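Long-range contacts in teicoplanin pseudoaglycone deacetylases Orf2 (Actinoplanes teichomyceticus, PDB 3DFF), which probably catalyses the zinc-dependent hydrolytic removal of an acetyl group from the teicoplanin pseudoaglycone during lipoglycopeptide antibiotic biosynthesis: residues G203-S208 against V268-S273; D139-I144 against L172-E177; A166-A171 against V198-G203; G27-A32 against D84-A89; Q221-V226 against N242-L247. All coordinates share one frame; numbering follows the deposited sequence.

Interactions 1, 2 and 3 form one continuous patch around helix 162-178. Interaction 2 lies about 12 Å, centre to centre, from interaction 3 on the same helix; interaction 3 shares Gly203 with interaction 1, and Arg269 of interaction 1 packs against His176 of interaction 2. Interactions 4 and 5 make a second group, their centres about 15 Å apart, joined by a probable hydrogen bond between His85 and Gln224. The zinc held by His16, Asp19 and His164 is not touched directly: it lies about 11 Å from the side chain of Arg168 in interaction 3, about 12 Å from that of Leu243 in interaction 5 and about 13 Å from that of Leu28 in interaction 4.

Interaction 1 (G203-S208 against V268-S273); sequences GFRLGS and VRSDDS
Phe204 and Arg269 carry the tight half of this contact, although both side chains leave the backbone heading away from the opposing segment. The Arg269 chain, folded back at chi2 (-68°) and chi3 (-66°), brings its guanidinium over the phenyl face in a cation-pi contact, with CZ 4.6 Å from the ring centroid. The two planes stand almost perpendicular, so the guanidinium meets the ring with one edge, and Arg269 NH1 comes within 3.3 Å of Phe204 CZ. On a face of that same guanidinium lies Gly203 O, which accepts a backbone hydrogen bond from Ser270 N (2.8 Å), the donor lying above the carbonyl plane. Buried Gly203 has a positive phi, and its N shares a water with Ser270 OG.

These bonds belong to an antiparallel pairing at one edge of the mixed sheet, where strand 204-211 is outermost. Phe204 and Arg269 form a non-hydrogen-bonded pair; Arg205 and Val268 form a hydrogen-bonded one, with Arg205 N bound to Val268 O and Val268 N to Arg205 O, each at 2.9 Å. Beyond Arg269 the chain enters a type II turn, Ser270 to Ser273, in which Ser273 OG donates to Ser270 O.

The Arg205 side is the one turned to solvent. Its extended chain crosses Val268, whose CG2 sits over the centre of the guanidinium, 3.8 Å from Arg205 CZ. Asp271 meets this arginine through solvent: one water accepts from Arg205 NE and donates to both Arg269 O and Asp271 OD1.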
# COMPACT_ATOMS: atom_id res chain seq x y z
N GLY A 203 11.31 14.06 -13.02
CA GLY A 203 11.91 13.09 -13.90
C GLY A 203 11.10 11.85 -14.23
O GLY A 203 11.45 11.11 -15.15
N PHE A 204 10.02 11.61 -13.48
CA PHE A 204 9.13 10.47 -13.72
C PHE A 204 7.74 10.90 -14.17
O PHE A 204 7.26 11.94 -13.74
CB PHE A 204 8.95 9.64 -12.44
CG PHE A 204 10.22 9.05 -11.91
CD1 PHE A 204 10.69 7.81 -12.38
CD2 PHE A 204 10.95 9.73 -10.94
CE1 PHE A 204 11.88 7.26 -11.89
CE2 PHE A 204 12.14 9.19 -10.44
CZ PHE A 204 12.60 7.95 -10.91
N ARG A 205 7.10 10.08 -15.00
CA ARG A 205 5.71 10.32 -15.37
C ARG A 205 4.95 9.04 -15.66
O ARG A 205 5.53 7.99 -15.90
CB ARG A 205 5.62 11.27 -16.56
CG ARG A 205 6.04 10.64 -17.84
CD ARG A 205 5.70 11.56 -19.01
NE ARG A 205 6.15 10.94 -20.25
CZ ARG A 205 5.43 10.09 -20.97
NH1 ARG A 205 4.19 9.79 -20.60
NH2 ARG A 205 5.93 9.56 -22.07
N LEU A 206 3.63 9.14 -15.60
CA LEU A 206 2.79 7.98 -15.86
C LEU A 206 2.55 7.79 -17.34
O LEU A 206 2.27 8.74 -18.06
CB LEU A 206 1.42 8.14 -15.19
CG LEU A 206 1.42 8.34 -13.68
CD1 LEU A 206 -0.02 8.56 -13.25
CD2 LEU A 206 2.01 7.12 -13.04
N GLY A 207 2.62 6.54 -17.78
CA GLY A 207 2.18 6.20 -19.13
C GLY A 207 0.68 6.01 -19.15
O GLY A 207 -0.03 6.32 -18.17
N SER A 208 0.19 5.46 -20.26
CA SER A 208 -1.23 5.15 -20.41
C SER A 208 -1.69 4.07 -19.43
O SER A 208 -0.98 3.08 -19.20
CB SER A 208 -1.53 4.73 -21.85
OG SER A 208 -1.07 5.72 -22.76
N VAL A 268 7.42 5.87 -16.45
CA VAL A 268 8.51 6.03 -17.39
C VAL A 268 9.25 7.33 -17.09
O VAL A 268 8.80 8.14 -16.27
CB VAL A 268 7.99 5.97 -18.84
CG1 VAL A 268 7.27 4.64 -19.10
CG2 VAL A 268 7.07 7.17 -19.13
N ARG A 269 10.40 7.54 -17.73
CA ARG A 269 11.13 8.77 -17.55
C ARG A 269 10.53 9.89 -18.40
O ARG A 269 10.13 9.68 -19.57
CB ARG A 269 12.62 8.57 -17.88
CG ARG A 269 13.30 7.57 -16.96
CD ARG A 269 13.40 8.12 -15.54
NE ARG A 269 14.29 9.27 -15.49
CZ ARG A 269 14.54 10.02 -14.42
NH1 ARG A 269 13.97 9.76 -13.25
NH2 ARG A 269 15.38 11.03 -14.51
N SER A 270 10.47 11.08 -17.81
CA SER A 270 9.98 12.26 -18.50
C SER A 270 10.91 12.62 -19.65
O SER A 270 12.10 12.29 -19.61
CB SER A 270 9.91 13.43 -17.53
OG SER A 270 8.98 13.16 -16.49
N ASP A 271 10.38 13.31 -20.66
CA ASP A 271 11.25 13.89 -21.68
C ASP A 271 12.20 14.93 -21.08
O ASP A 271 11.87 15.61 -20.10
CB ASP A 271 10.43 14.46 -22.85
CG ASP A 271 9.68 13.39 -23.62
OD1 ASP A 271 9.98 12.19 -23.44
OD2 ASP A 271 8.77 13.73 -24.39
N ASP A 272 13.41 15.00 -21.64
CA ASP A 272 14.46 15.89 -21.15
C ASP A 272 14.97 15.58 -19.73
O ASP A 272 15.58 16.44 -19.09
CB ASP A 272 14.00 17.35 -21.27
CG ASP A 272 13.58 17.70 -22.68
OD1 ASP A 272 14.38 17.50 -23.61
OD2 ASP A 272 12.42 18.15 -22.86
N SER A 273 14.73 14.37 -19.26
CA SER A 273 15.15 14.00 -17.90
C SER A 273 16.22 12.91 -17.92
O SER A 273 16.55 12.36 -18.97
CB SER A 273 13.95 13.57 -17.06
OG SER A 273 13.60 12.22 -17.31
O HOH W 1 9.16 15.00 -14.49
O HOH W 2 8.48 10.51 -21.58

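Interaction 2 (D139-I144 against L172-E177); sequences DIRSII and LFATHE
The guanidinium of Arg141 and the carboxylate of Glu177 lie in nearly parallel planes, 12° apart. Glu177 OE1 sits over one face of the guanidinium, 3.1 Å from Arg141 NH1, while Ala174 CA approaches the group obliquely. Because the oxygen is well out of the guanidinium plane, no N-H points at it, and the pair is a salt bridge of charges alone. The stronger polar partner of the arginine is Asp138, one residue before segment 139-144, whose OD1 forms a salt bridge with Arg141 NH2. A bend at chi3 (-64°) turns the end of the arginine toward Glu177, and even its CD comes within 3.4 Å of Glu177 OE1.

Beneath this polar cover the methyl of Ala174 points at the facing helix. It meets Ile140 CG2 at 3.7 Å, Arg141 CG at 3.8 Å and, more loosely, Ile144 CD1 at 4.3 Å. The small residue lets the backbones draw close, with Arg141 CA and Ala174 CA 5.4 Å apart. Ile144 CD1 also reaches the methyl CG2 of Thr175, whose hydroxyl is bonded back to Ala171 O.

The segments belong to helices 126-147 and 162-178, which precede the neighbouring parallel strands 151-155 and 182-185 of the Rossmann-like sheet expected of the PIG-L family. The axes of the two short helical segments pass 9.0 Å apart and cross at -43°. Buried aliphatic contacts thus line the close approach of the two helices, whereas the face-on charge pair, at a more exposed margin, probably adds electrostatic attraction with little demand on exact orientation.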
# COMPACT_ATOMS: atom_id res chain seq x y z
N ASP A 139 16.53 -0.32 1.34
CA ASP A 139 15.94 -1.63 1.56
C ASP A 139 15.34 -2.23 0.29
O ASP A 139 15.49 -3.42 0.03
CB ASP A 139 14.91 -1.58 2.69
CG ASP A 139 15.55 -1.57 4.06
OD1 ASP A 139 16.72 -1.16 4.17
OD2 ASP A 139 14.89 -1.98 5.02
N ILE A 140 14.68 -1.40 -0.51
CA ILE A 140 14.13 -1.89 -1.77
C ILE A 140 15.24 -2.32 -2.73
O ILE A 140 15.10 -3.35 -3.38
CB ILE A 140 13.17 -0.88 -2.45
CG1 ILE A 140 11.95 -0.62 -1.55
CG2 ILE A 140 12.70 -1.42 -3.82
CD1 ILE A 140 11.12 0.59 -2.00
N ARG A 141 16.32 -1.55 -2.78
CA ARG A 141 17.48 -1.92 -3.61
C ARG A 141 18.04 -3.27 -3.20
O ARG A 141 18.32 -4.12 -4.06
CB ARG A 141 18.56 -0.85 -3.56
CG ARG A 141 18.32 0.27 -4.58
CD ARG A 141 19.53 1.18 -4.73
NE ARG A 141 19.81 1.89 -3.48
CZ ARG A 141 19.25 3.04 -3.13
NH1 ARG A 141 18.40 3.65 -3.94
NH2 ARG A 141 19.55 3.59 -1.97
N SER A 142 18.13 -3.50 -1.90
CA SER A 142 18.62 -4.77 -1.36
C SER A 142 17.71 -5.92 -1.78
O SER A 142 18.18 -6.96 -2.22
CB SER A 142 18.75 -4.70 0.16
OG SER A 142 19.71 -3.72 0.50
N ILE A 143 16.39 -5.71 -1.68
CA ILE A 143 15.42 -6.73 -2.03
C ILE A 143 15.43 -7.00 -3.54
O ILE A 143 15.31 -8.15 -3.96
CB ILE A 143 14.01 -6.36 -1.51
CG1 ILE A 143 13.99 -6.40 0.02
CG2 ILE A 143 12.95 -7.30 -2.06
CD1 ILE A 143 12.89 -5.57 0.63
N ILE A 144 15.59 -5.96 -4.35
CA ILE A 144 15.74 -6.13 -5.79
C ILE A 144 16.95 -7.02 -6.10
O ILE A 144 16.86 -7.90 -6.94
CB ILE A 144 15.83 -4.78 -6.54
CG1 ILE A 144 14.46 -4.09 -6.58
CG2 ILE A 144 16.32 -4.96 -7.98
CD1 ILE A 144 14.53 -2.64 -6.96
N LEU A 172 10.35 4.24 -6.86
CA LEU A 172 10.72 4.88 -8.13
C LEU A 172 12.23 5.06 -8.18
O LEU A 172 12.87 4.73 -9.19
CB LEU A 172 10.00 6.21 -8.31
CG LEU A 172 8.49 6.08 -8.53
CD1 LEU A 172 7.89 7.48 -8.74
CD2 LEU A 172 8.11 5.18 -9.71
N PHE A 173 12.81 5.57 -7.10
CA PHE A 173 14.25 5.79 -7.04
C PHE A 173 15.02 4.48 -7.17
O PHE A 173 15.98 4.39 -7.96
CB PHE A 173 14.66 6.53 -5.76
CG PHE A 173 14.02 7.89 -5.59
CD1 PHE A 173 13.67 8.67 -6.69
CD2 PHE A 173 13.78 8.40 -4.31
CE1 PHE A 173 13.09 9.92 -6.52
CE2 PHE A 173 13.19 9.64 -4.14
CZ PHE A 173 12.84 10.41 -5.25
N ALA A 174 14.61 3.47 -6.41
CA ALA A 174 15.31 2.19 -6.38
C ALA A 174 15.23 1.51 -7.75
O ALA A 174 16.25 1.10 -8.28
CB ALA A 174 14.76 1.28 -5.28
N THR A 175 14.02 1.44 -8.33
CA THR A 175 13.83 0.80 -9.64
C THR A 175 14.55 1.55 -10.75
O THR A 175 15.02 0.94 -11.72
CB THR A 175 12.33 0.62 -10.03
OG1 THR A 175 11.67 1.90 -10.04
CG2 THR A 175 11.62 -0.38 -9.12
N HIS A 176 14.64 2.87 -10.62
CA HIS A 176 15.36 3.67 -11.61
C HIS A 176 16.84 3.32 -11.58
O HIS A 176 17.44 3.03 -12.63
CB HIS A 176 15.14 5.15 -11.33
CG HIS A 176 15.80 6.05 -12.33
ND1 HIS A 176 16.31 7.27 -11.98
CD2 HIS A 176 16.03 5.90 -13.65
CE1 HIS A 176 16.82 7.85 -13.06
NE2 HIS A 176 16.66 7.04 -14.08
N GLU A 177 17.42 3.33 -10.39
CA GLU A 177 18.84 3.03 -10.22
C GLU A 177 19.17 1.62 -10.68
O GLU A 177 20.21 1.40 -11.32
CB GLU A 177 19.26 3.21 -8.76
CG GLU A 177 19.31 4.67 -8.34
CD GLU A 177 19.60 4.85 -6.86
OE1 GLU A 177 20.38 4.06 -6.28
OE2 GLU A 177 19.06 5.82 -6.29

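Interaction 3 (A166-A171 against V198-G203); sequences ATRDAA and VELPQG
Asp169 and Pro201 mark the closest backbone approach, their CA atoms 6.8 Å apart, where one turn of helix 162-178 passes an irregular, largely extended loop. Residues 166-171 are helical throughout; 198-202 run with negative phi and wide psi until Gly203 turns to a positive phi of 97°.

Arg168 carries most of the side-chain contact. Its CG lies opposite the backbone N (chi1 174°), sending the chain across to the loop, and a bend at chi3 turns the head back toward the next residue. There NE and NH2 both donate to Asp169 OD1, each at 3.0 Å, with the oxygen in the guanidinium plane, a side-on salt bridge that limits rotation of the group. Asp169 OD1 in turn meets the CG-CD side of the proline, 3.3 Å from Pro201 CG.

The loop links strand 182-185 to strand 204-211 of the mixed sheet, so the contact ties this connection to the helix that carries zinc ligand His164 in its first turn, the side chain of His164 being about 6 Å from that of Arg168.

Leu200 CD2 covers a guanidinium face and comes within 3.6 Å of Arg168 CD, while Val198 CB stands 3.8 Å from Arg168 NH1. Glu199 O is joined to NH2 by a water that accepts from the arginine and donates to the carbonyl. NH1 of this buried arginine is hydrogen-bonded to Ala156 O.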
# COMPACT_ATOMS: atom_id res chain seq x y z
N ALA A 166 5.93 8.04 0.53
CA ALA A 166 7.31 7.58 0.81
C ALA A 166 7.61 6.26 0.11
O ALA A 166 8.70 6.09 -0.47
CB ALA A 166 7.52 7.43 2.30
N THR A 167 6.66 5.33 0.13
CA THR A 167 6.84 4.03 -0.50
C THR A 167 7.01 4.20 -2.00
O THR A 167 7.93 3.62 -2.61
CB THR A 167 5.62 3.13 -0.20
OG1 THR A 167 5.56 2.90 1.22
CG2 THR A 167 5.74 1.80 -0.94
N ARG A 168 6.11 4.98 -2.59
CA ARG A 168 6.09 5.16 -4.03
C ARG A 168 7.39 5.79 -4.49
O ARG A 168 8.04 5.28 -5.40
CB ARG A 168 4.89 6.01 -4.44
CG ARG A 168 4.88 6.37 -5.94
CD ARG A 168 4.02 7.59 -6.20
NE ARG A 168 4.56 8.79 -5.57
CZ ARG A 168 3.85 9.88 -5.30
NH1 ARG A 168 2.55 9.95 -5.59
NH2 ARG A 168 4.44 10.91 -4.70
N ASP A 169 7.79 6.88 -3.83
CA ASP A 169 9.00 7.61 -4.22
C ASP A 169 10.22 6.70 -4.07
O ASP A 169 11.03 6.59 -4.99
CB ASP A 169 9.15 8.90 -3.40
CG ASP A 169 8.07 9.94 -3.73
OD1 ASP A 169 7.23 9.72 -4.64
OD2 ASP A 169 8.09 11.02 -3.11
N ALA A 170 10.35 6.04 -2.93
CA ALA A 170 11.49 5.12 -2.71
C ALA A 170 11.54 4.03 -3.78
O ALA A 170 12.62 3.71 -4.29
CB ALA A 170 11.39 4.48 -1.35
N ALA A 171 10.39 3.45 -4.12
CA ALA A 171 10.34 2.44 -5.19
C ALA A 171 10.76 3.00 -6.55
O ALA A 171 11.46 2.32 -7.32
CB ALA A 171 8.95 1.79 -5.28
N VAL A 198 -1.84 12.50 -9.34
CA VAL A 198 -0.74 12.53 -8.38
C VAL A 198 0.47 13.29 -8.93
O VAL A 198 0.65 13.42 -10.14
CB VAL A 198 -0.29 11.09 -7.90
CG1 VAL A 198 -1.39 10.40 -7.09
CG2 VAL A 198 0.16 10.22 -9.07
N GLU A 199 1.28 13.82 -8.01
CA GLU A 199 2.50 14.52 -8.37
C GLU A 199 3.65 13.56 -8.06
O GLU A 199 3.87 13.19 -6.91
CB GLU A 199 2.62 15.82 -7.57
CG GLU A 199 4.00 16.52 -7.63
CD GLU A 199 4.07 17.68 -8.62
OE1 GLU A 199 5.20 18.00 -9.10
OE2 GLU A 199 3.01 18.28 -8.93
N LEU A 200 4.37 13.15 -9.11
CA LEU A 200 5.51 12.26 -8.97
C LEU A 200 6.80 13.06 -8.79
O LEU A 200 6.85 14.24 -9.12
CB LEU A 200 5.62 11.38 -10.22
CG LEU A 200 4.45 10.42 -10.47
CD1 LEU A 200 4.66 9.63 -11.75
CD2 LEU A 200 4.24 9.44 -9.29
N PRO A 201 7.87 12.43 -8.27
CA PRO A 201 9.15 13.15 -8.21
C PRO A 201 9.63 13.54 -9.59
O PRO A 201 9.33 12.85 -10.57
CB PRO A 201 10.12 12.15 -7.57
CG PRO A 201 9.24 11.11 -6.91
CD PRO A 201 7.96 11.07 -7.71
N GLN A 202 10.38 14.63 -9.65
CA GLN A 202 10.90 15.18 -10.91
C GLN A 202 11.58 14.08 -11.72
O GLN A 202 12.33 13.26 -11.18
CB GLN A 202 11.87 16.33 -10.64
CG GLN A 202 12.30 17.12 -11.88
CD GLN A 202 11.24 18.10 -12.42
OE1 GLN A 202 11.37 18.61 -13.54
NE2 GLN A 202 10.21 18.38 -11.62
N GLY A 203 11.31 14.06 -13.02
CA GLY A 203 11.91 13.09 -13.90
C GLY A 203 11.10 11.85 -14.23
O GLY A 203 11.45 11.11 -15.15
O HOH W 3 3.18 13.56 -4.32

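Interaction 4 (G27-A32 against D84-A89); sequences GLAQAA and DHLRVA
Leu86 points at helix 19-33 and meets Leu28 and Ala29 chiefly through its two terminal methyls. From CB, with CG beside the backbone N (chi1 -61°), the chain reaches CG without close contact and then divides. CD1 goes to the flank of Leu28, 4.3 Å from its CB, and CD2 settles 3.9 Å from Ala29 CB. The leucine therefore straddles two consecutive residues of the helix.

Val88 supplies the second contact: its CG1 packs on Ala32 CB at 3.9 Å and lies beside Leu28 O at 3.8 Å, so it fits against one turn of the helix. The methyl of Ala32 also faces the carbonyls of Leu86 and Arg87, each O about 4.1 Å from CB. No direct hydrogen bond crosses the contact; one water instead donates to both Ala29 O (2.9 Å) and Leu86 O (2.7 Å), bridging a carbonyl on each side.

The bend that presents these residues is a Schellman motif after helix 71-85. Arg87, with a positive phi of 62°, ends the helical run and turns the chain toward strand 89-92.

Helix 19-33 is the crossover of a beta-alpha-beta unit between strands 9-14 and 37-42, and Leu28 packs on Ala12, Val38 and Val40 of those strands. Helix 216-226 adjoins the contact as well, with Met218 against Ala29 and Ala225 against Leu86.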
# COMPACT_ATOMS: atom_id res chain seq x y z
N GLY A 27 -4.73 -8.89 -9.48
CA GLY A 27 -3.47 -8.95 -10.23
C GLY A 27 -2.44 -9.91 -9.65
O GLY A 27 -1.80 -10.68 -10.39
N LEU A 28 -2.27 -9.87 -8.33
CA LEU A 28 -1.34 -10.76 -7.66
C LEU A 28 -1.76 -12.23 -7.83
O LEU A 28 -0.92 -13.08 -8.12
CB LEU A 28 -1.27 -10.43 -6.17
CG LEU A 28 -0.64 -9.07 -5.86
CD1 LEU A 28 -0.87 -8.74 -4.40
CD2 LEU A 28 0.85 -9.06 -6.20
N ALA A 29 -3.05 -12.49 -7.61
CA ALA A 29 -3.60 -13.85 -7.71
C ALA A 29 -3.47 -14.37 -9.14
O ALA A 29 -3.12 -15.54 -9.35
CB ALA A 29 -5.04 -13.86 -7.25
N GLN A 30 -3.73 -13.49 -10.11
CA GLN A 30 -3.58 -13.82 -11.54
C GLN A 30 -2.15 -14.24 -11.84
O GLN A 30 -1.92 -15.28 -12.48
CB GLN A 30 -3.99 -12.63 -12.42
CG GLN A 30 -3.78 -12.83 -13.94
CD GLN A 30 -4.86 -13.70 -14.58
OE1 GLN A 30 -5.76 -14.21 -13.91
NE2 GLN A 30 -4.77 -13.87 -15.89
N ALA A 31 -1.20 -13.42 -11.39
CA ALA A 31 0.22 -13.63 -11.66
C ALA A 31 0.69 -14.98 -11.12
O ALA A 31 1.50 -15.65 -11.76
CB ALA A 31 1.04 -12.49 -11.06
N ALA A 32 0.16 -15.37 -9.96
CA ALA A 32 0.54 -16.63 -9.32
C ALA A 32 -0.01 -17.83 -10.10
O ALA A 32 0.71 -18.82 -10.29
CB ALA A 32 0.07 -16.65 -7.88
N ASP A 84 -1.38 -15.68 1.79
CA ASP A 84 -1.52 -17.15 1.68
C ASP A 84 -2.79 -17.50 0.88
O ASP A 84 -2.77 -18.42 0.05
CB ASP A 84 -1.63 -17.82 3.05
CG ASP A 84 -0.29 -17.96 3.77
OD1 ASP A 84 0.77 -17.68 3.20
OD2 ASP A 84 -0.33 -18.38 4.96
N HIS A 85 -3.88 -16.76 1.10
CA HIS A 85 -5.12 -17.02 0.37
C HIS A 85 -4.98 -16.78 -1.13
O HIS A 85 -5.60 -17.50 -1.94
CB HIS A 85 -6.30 -16.23 0.94
CG HIS A 85 -7.63 -16.76 0.51
ND1 HIS A 85 -8.19 -17.90 1.06
CD2 HIS A 85 -8.51 -16.32 -0.42
CE1 HIS A 85 -9.35 -18.14 0.48
NE2 HIS A 85 -9.57 -17.19 -0.42
N LEU A 86 -4.20 -15.76 -1.50
CA LEU A 86 -3.88 -15.45 -2.91
C LEU A 86 -2.80 -16.37 -3.47
O LEU A 86 -2.43 -16.28 -4.65
CB LEU A 86 -3.43 -13.99 -3.07
CG LEU A 86 -4.44 -12.92 -2.67
CD1 LEU A 86 -3.82 -11.53 -2.87
CD2 LEU A 86 -5.69 -13.05 -3.52
N ARG A 87 -2.29 -17.23 -2.58
CA ARG A 87 -1.22 -18.19 -2.84
C ARG A 87 0.08 -17.49 -3.23
O ARG A 87 0.82 -17.94 -4.11
CB ARG A 87 -1.69 -19.27 -3.84
CG ARG A 87 -3.07 -19.83 -3.48
CD ARG A 87 -3.52 -20.92 -4.46
NE ARG A 87 -3.01 -22.22 -4.05
CZ ARG A 87 -3.78 -23.25 -3.68
NH1 ARG A 87 -5.10 -23.14 -3.69
NH2 ARG A 87 -3.21 -24.40 -3.33
N VAL A 88 0.37 -16.38 -2.55
CA VAL A 88 1.60 -15.60 -2.82
C VAL A 88 2.46 -15.39 -1.55
O VAL A 88 1.95 -15.48 -0.43
CB VAL A 88 1.30 -14.22 -3.50
CG1 VAL A 88 0.46 -14.38 -4.77
CG2 VAL A 88 0.60 -13.28 -2.54
N ALA A 89 3.75 -15.10 -1.75
CA ALA A 89 4.74 -14.91 -0.66
C ALA A 89 4.69 -13.51 -0.06
O ALA A 89 4.31 -12.54 -0.74
CB ALA A 89 6.15 -15.19 -1.18
O HOH W 4 -3.06 -17.38 -7.08

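Interaction 5 (Q221-V226 against N242-L247); sequences QKFQAV and NLFDRL
Phe223 is the first residue of 221-226 to press on helix 243-254, where it meets Phe244; the preceding Lys222 gives its amine to a salt bridge with Glu262 and to hydrogen bonds with Tyr260 OH and Leu22 O. The rings of Phe223 and Phe244 form an offset stack, centroids 4.5 Å apart and planes inclined by 22°. Phe244 CD1 lies over the Phe223 ring near its rim, 3.4 Å from Phe223 CG, while Phe223 CB supplies a CH-pi contact over the Phe244 face. The far end of the Phe223 ring reaches the next turn, with CZ 4.1 Å from Leu247 CB.

One turn on, Val226 completes the contact. Its CG1, opposite the backbone N at chi1 171°, is 3.8 Å from Phe244 CZ and also touches Leu243 CD2, while its CB approaches Phe244 in the plane of the ring.

On the partner segment, Asn242 occupies the N-cap position without a capping bond from its side chain; its OD1 instead takes two bonds from Arg246, through NE and NH2. The side chain of Leu247 lies about 6 Å from that of His250, a zinc-binding residue in a structure of this protein, though no zinc is bound to it here.

The contact joins helices 216-226 and 243-254, whose short axes are inclined at 144°, broadly antiparallel, and stay 11.8 Å apart, a distance spanned by the two phenyl rings and flanking aliphatic side chains. Val226 also packs on Val21 and Leu22 of helix 19-33.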
# COMPACT_ATOMS: atom_id res chain seq x y z
N GLN A 221 -11.46 -14.38 -5.09
CA GLN A 221 -10.25 -14.69 -4.32
C GLN A 221 -9.72 -13.42 -3.67
O GLN A 221 -9.45 -13.39 -2.47
CB GLN A 221 -9.21 -15.32 -5.23
CG GLN A 221 -8.05 -15.95 -4.49
CD GLN A 221 -7.09 -16.63 -5.42
OE1 GLN A 221 -7.22 -16.55 -6.65
NE2 GLN A 221 -6.10 -17.32 -4.85
N LYS A 222 -9.63 -12.35 -4.47
CA LYS A 222 -9.24 -11.04 -3.96
C LYS A 222 -10.13 -10.63 -2.77
O LYS A 222 -9.63 -10.29 -1.71
CB LYS A 222 -9.36 -9.97 -5.04
CG LYS A 222 -8.95 -8.56 -4.53
CD LYS A 222 -9.26 -7.46 -5.56
CE LYS A 222 -9.00 -6.08 -4.96
NZ LYS A 222 -8.88 -5.00 -5.99
N PHE A 223 -11.44 -10.63 -2.97
CA PHE A 223 -12.36 -10.18 -1.93
C PHE A 223 -12.29 -11.05 -0.67
O PHE A 223 -12.35 -10.52 0.43
CB PHE A 223 -13.81 -10.08 -2.47
CG PHE A 223 -14.04 -8.91 -3.41
CD1 PHE A 223 -12.99 -8.12 -3.88
CD2 PHE A 223 -15.33 -8.63 -3.86
CE1 PHE A 223 -13.22 -7.04 -4.77
CE2 PHE A 223 -15.57 -7.57 -4.74
CZ PHE A 223 -14.52 -6.78 -5.20
N GLN A 224 -12.14 -12.37 -0.84
CA GLN A 224 -11.95 -13.27 0.31
C GLN A 224 -10.65 -12.89 1.03
O GLN A 224 -10.60 -12.91 2.26
CB GLN A 224 -11.89 -14.73 -0.14
CG GLN A 224 -13.25 -15.31 -0.51
CD GLN A 224 -13.15 -16.56 -1.37
OE1 GLN A 224 -12.09 -17.16 -1.51
NE2 GLN A 224 -14.28 -16.95 -1.96
N ALA A 225 -9.61 -12.56 0.27
CA ALA A 225 -8.32 -12.17 0.86
C ALA A 225 -8.44 -10.87 1.65
O ALA A 225 -7.95 -10.76 2.78
CB ALA A 225 -7.25 -12.06 -0.21
N VAL A 226 -9.11 -9.87 1.07
CA VAL A 226 -9.39 -8.64 1.79
C VAL A 226 -10.04 -8.94 3.15
O VAL A 226 -9.67 -8.36 4.18
CB VAL A 226 -10.28 -7.68 0.96
CG1 VAL A 226 -10.75 -6.50 1.79
CG2 VAL A 226 -9.53 -7.20 -0.27
N ASN A 242 -20.31 -1.23 2.76
CA ASN A 242 -20.41 -1.45 1.32
C ASN A 242 -19.08 -1.41 0.56
O ASN A 242 -19.06 -1.03 -0.61
CB ASN A 242 -21.35 -0.39 0.73
CG ASN A 242 -20.79 1.01 0.87
OD1 ASN A 242 -19.88 1.25 1.67
ND2 ASN A 242 -21.32 1.96 0.09
N LEU A 243 -17.98 -1.79 1.22
CA LEU A 243 -16.68 -1.79 0.54
C LEU A 243 -16.71 -2.54 -0.79
O LEU A 243 -16.30 -2.01 -1.81
CB LEU A 243 -15.56 -2.35 1.43
CG LEU A 243 -14.18 -2.47 0.75
CD1 LEU A 243 -13.50 -1.11 0.55
CD2 LEU A 243 -13.26 -3.43 1.50
N PHE A 244 -17.17 -3.79 -0.77
CA PHE A 244 -17.11 -4.60 -1.98
C PHE A 244 -18.02 -4.04 -3.08
O PHE A 244 -17.67 -4.07 -4.26
CB PHE A 244 -17.35 -6.08 -1.68
CG PHE A 244 -16.28 -6.68 -0.81
CD1 PHE A 244 -14.93 -6.52 -1.13
CD2 PHE A 244 -16.60 -7.36 0.36
CE1 PHE A 244 -13.93 -7.05 -0.33
CE2 PHE A 244 -15.60 -7.90 1.17
CZ PHE A 244 -14.25 -7.73 0.81
N ASP A 245 -19.17 -3.49 -2.68
CA ASP A 245 -20.03 -2.80 -3.65
C ASP A 245 -19.33 -1.61 -4.31
O ASP A 245 -19.42 -1.42 -5.52
CB ASP A 245 -21.34 -2.35 -2.99
CG ASP A 245 -22.28 -3.49 -2.74
OD1 ASP A 245 -21.99 -4.63 -3.17
OD2 ASP A 245 -23.33 -3.25 -2.11
N ARG A 246 -18.64 -0.82 -3.50
CA ARG A 246 -17.92 0.34 -4.00
C ARG A 246 -16.76 -0.07 -4.88
O ARG A 246 -16.51 0.57 -5.90
CB ARG A 246 -17.44 1.22 -2.84
CG ARG A 246 -18.53 2.13 -2.31
CD ARG A 246 -18.01 3.01 -1.21
NE ARG A 246 -17.95 2.28 0.05
CZ ARG A 246 -16.85 2.06 0.75
NH1 ARG A 246 -15.68 2.53 0.33
NH2 ARG A 246 -16.91 1.39 1.89
N LEU A 247 -16.07 -1.14 -4.51
CA LEU A 247 -15.00 -1.67 -5.37
C LEU A 247 -15.54 -2.21 -6.70
O LEU A 247 -14.95 -1.98 -7.74
CB LEU A 247 -14.20 -2.75 -4.62
CG LEU A 247 -13.43 -2.29 -3.38
CD1 LEU A 247 -12.63 -3.47 -2.84
CD2 LEU A 247 -12.50 -1.11 -3.65